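Amine oxidase domain-containing protein (Pyrococcus furiosus, PDB 3NRN) is of unknown function but binds AMP and is probably a flavin-dependent oxidoreductase. Local coordinates at residues 48-52 and 53-57. Numbering follows the deposited sequence.
Sequences QLSTG and ALHMI
S50 reaches across the turn that follows its strand and donates a hydrogen bond from OG to A53 O, at 2.6 Å. The hydroxyl approaches that carbonyl from above its plane, with a C=O...OG angle of 139°, a position it reaches because chi1 of 68° sets OG between the backbone N and the carbonyl carbon of S50. A53 O also takes a weak bond from H55 N, closing the inverse gamma turn centred on L54, so one carbonyl gathers the serine and the turn. The imidazole of H55 reaches across to the end of strand 47-50: its NE2 lies 3.4 Å from S50 CB, which meets the ring obliquely. NE2 also makes a weak, bent hydrogen bond to L49 O near the ring edge (N-H...O angle 126°). Were H55 cut back to an alanine, L49 O is likely to lose this donor and a gap to open beside S50 CB. Further out, K271 holds both S50 O and G52 O, while T51 OG1 bonds to G37 O and T40 N. The bend, in the amine oxidase family region, brings G52 close to the AMP-binding R38. It joins strand 47-50, paired antiparallel with strand 41-44, to strand 56-57, paired with 182-184, while S50, L54 and H55 pack on M316 of strand 312-320 and A53 touches E388 of helix 388-402.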
ATOM      1  N   GLN A  48      17.972  -4.010  -6.491  1.00 29.40           N
ATOM      2  CA  GLN A  48      16.888  -3.110  -6.855  1.00 33.90           C
ATOM      3  C   GLN A  48      15.949  -3.061  -5.658  1.00 25.96           C
ATOM      4  O   GLN A  48      15.060  -3.897  -5.529  1.00 28.79           O
ATOM      5  CB  GLN A  48      16.133  -3.624  -8.083  1.00 31.70           C
ATOM      6  CG  GLN A  48      16.864  -3.437  -9.404  1.00 28.87           C
ATOM      7  CD  GLN A  48      17.011  -1.972  -9.789  1.00 46.87           C
ATOM      8  OE1 GLN A  48      16.035  -1.216  -9.801  1.00 43.37           O
ATOM      9  NE2 GLN A  48      18.232  -1.569 -10.118  1.00 35.54           N
ATOM     10  N   LEU A  49      16.167  -2.103  -4.765  1.00 29.69           N
ATOM     11  CA  LEU A  49      15.310  -1.975  -3.592  1.00 34.87           C
ATOM     12  C   LEU A  49      14.111  -1.106  -3.979  1.00 35.32           C
ATOM     13  O   LEU A  49      13.947  -0.762  -5.154  1.00 35.71           O
ATOM     14  CB  LEU A  49      16.092  -1.349  -2.431  1.00 29.38           C
ATOM     15  CG  LEU A  49      17.398  -2.071  -2.060  1.00 28.72           C
ATOM     16  CD1 LEU A  49      18.100  -1.320  -0.938  1.00 24.71           C
ATOM     17  CD2 LEU A  49      17.117  -3.500  -1.647  1.00 22.61           C
ATOM     18  N   SER A  50      13.269  -0.757  -3.011  1.00 33.13           N
ATOM     19  CA  SER A  50      12.102   0.064  -3.315  1.00 32.10           C
ATOM     20  C   SER A  50      11.947   1.243  -2.370  1.00 33.00           C
ATOM     21  O   SER A  50      12.519   1.254  -1.283  1.00 28.37           O
ATOM     22  CB  SER A  50      10.832  -0.782  -3.270  1.00 37.86           C
ATOM     23  OG  SER A  50      10.557  -1.207  -1.950  1.00 41.61           O
ATOM     24  N   THR A  51      11.164   2.235  -2.797  1.00 30.92           N
ATOM     25  CA  THR A  51      10.907   3.421  -1.997  1.00 26.87           C
ATOM     26  C   THR A  51       9.660   3.226  -1.137  1.00 25.86           C
ATOM     27  O   THR A  51       9.155   4.173  -0.538  1.00 29.32           O
ATOM     28  CB  THR A  51      10.731   4.674  -2.899  1.00 30.43           C
ATOM     29  OG1 THR A  51       9.640   4.475  -3.810  1.00 29.15           O
ATOM     30  CG2 THR A  51      12.002   4.932  -3.699  1.00 25.13           C
ATOM     31  N   GLY A  52       9.170   1.989  -1.071  1.00 35.99           N
ATOM     32  CA  GLY A  52       7.985   1.705  -0.277  1.00 33.12           C
ATOM     33  C   GLY A  52       7.539   0.252  -0.318  1.00 29.12           C
ATOM     34  O   GLY A  52       8.113  -0.602   0.356  1.00 31.70           O
ATOM     35  N   ALA A  53       6.507  -0.032  -1.106  1.00 28.82           N
ATOM     36  CA  ALA A  53       5.997  -1.393  -1.235  1.00 30.51           C
ATOM     37  C   ALA A  53       7.142  -2.351  -1.559  1.00 29.94           C
ATOM     38  O   ALA A  53       8.095  -1.990  -2.255  1.00 25.30           O
ATOM     39  CB  ALA A  53       4.931  -1.456  -2.326  1.00 23.50           C
ATOM     40  N   LEU A  54       7.037  -3.578  -1.066  1.00 25.40           N
ATOM     41  CA  LEU A  54       8.090  -4.562  -1.283  1.00 26.62           C
ATOM     42  C   LEU A  54       8.005  -5.276  -2.638  1.00 30.93           C
ATOM     43  O   LEU A  54       8.110  -6.505  -2.697  1.00 28.62           O
ATOM     44  CB  LEU A  54       8.068  -5.593  -0.146  1.00 24.82           C
ATOM     45  CG  LEU A  54       8.078  -5.067   1.291  1.00 24.19           C
ATOM     46  CD1 LEU A  54       8.166  -6.238   2.243  1.00 27.31           C
ATOM     47  CD2 LEU A  54       9.251  -4.123   1.508  1.00 29.93           C
ATOM     48  N   HIS A  55       7.820  -4.505  -3.715  1.00 26.00           N
ATOM     49  CA  HIS A  55       7.729  -5.063  -5.069  1.00 27.80           C
ATOM     50  C   HIS A  55       6.650  -6.127  -5.102  1.00 24.86           C
ATOM     51  O   HIS A  55       6.737  -7.104  -5.851  1.00 26.67           O
ATOM     52  CB  HIS A  55       9.077  -5.679  -5.451  1.00 31.25           C
ATOM     53  CG  HIS A  55      10.182  -4.675  -5.556  1.00 33.07           C
ATOM     54  ND1 HIS A  55      11.483  -4.955  -5.196  1.00 32.32           N
ATOM     55  CD2 HIS A  55      10.177  -3.388  -5.974  1.00 19.65           C
ATOM     56  CE1 HIS A  55      12.230  -3.882  -5.384  1.00 20.36           C
ATOM     57  NE2 HIS A  55      11.461  -2.918  -5.856  1.00 28.01           N
HETATM   58  N   MSE A  56       5.625  -5.916  -4.285  1.00 25.93           N
HETATM   59  CA  MSE A  56       4.533  -6.864  -4.133  1.00 24.17           C
HETATM   60  C   MSE A  56       3.186  -6.148  -4.015  1.00 27.62           C
HETATM   61  O   MSE A  56       3.113  -5.006  -3.567  1.00 27.47           O
HETATM   62  CB  MSE A  56       4.812  -7.695  -2.869  1.00 25.16           C
HETATM   63  CG  MSE A  56       3.811  -8.787  -2.495  1.00 30.30           C
HETATM   64 SE   MSE A  56       4.371  -9.711  -0.999  1.00 25.47          SE
HETATM   65  CE  MSE A  56       4.505  -8.392   0.155  1.00 25.21           C
ATOM     66  N   ILE A  57       2.127  -6.828  -4.430  1.00 22.40           N
ATOM     67  CA  ILE A  57       0.778  -6.293  -4.353  1.00 22.17           C
ATOM     68  C   ILE A  57       0.056  -7.220  -3.373  1.00 25.11           C
ATOM     69  O   ILE A  57       0.136  -8.434  -3.503  1.00 25.09           O
ATOM     70  CB  ILE A  57       0.116  -6.310  -5.754  1.00 22.89           C
ATOM     71  CG1 ILE A  57       0.929  -5.417  -6.700  1.00 15.57           C
ATOM     72  CG2 ILE A  57      -1.337  -5.847  -5.670  1.00 22.02           C
ATOM     73  CD1 ILE A  57       0.463  -5.435  -8.152  1.00 27.29           C
TER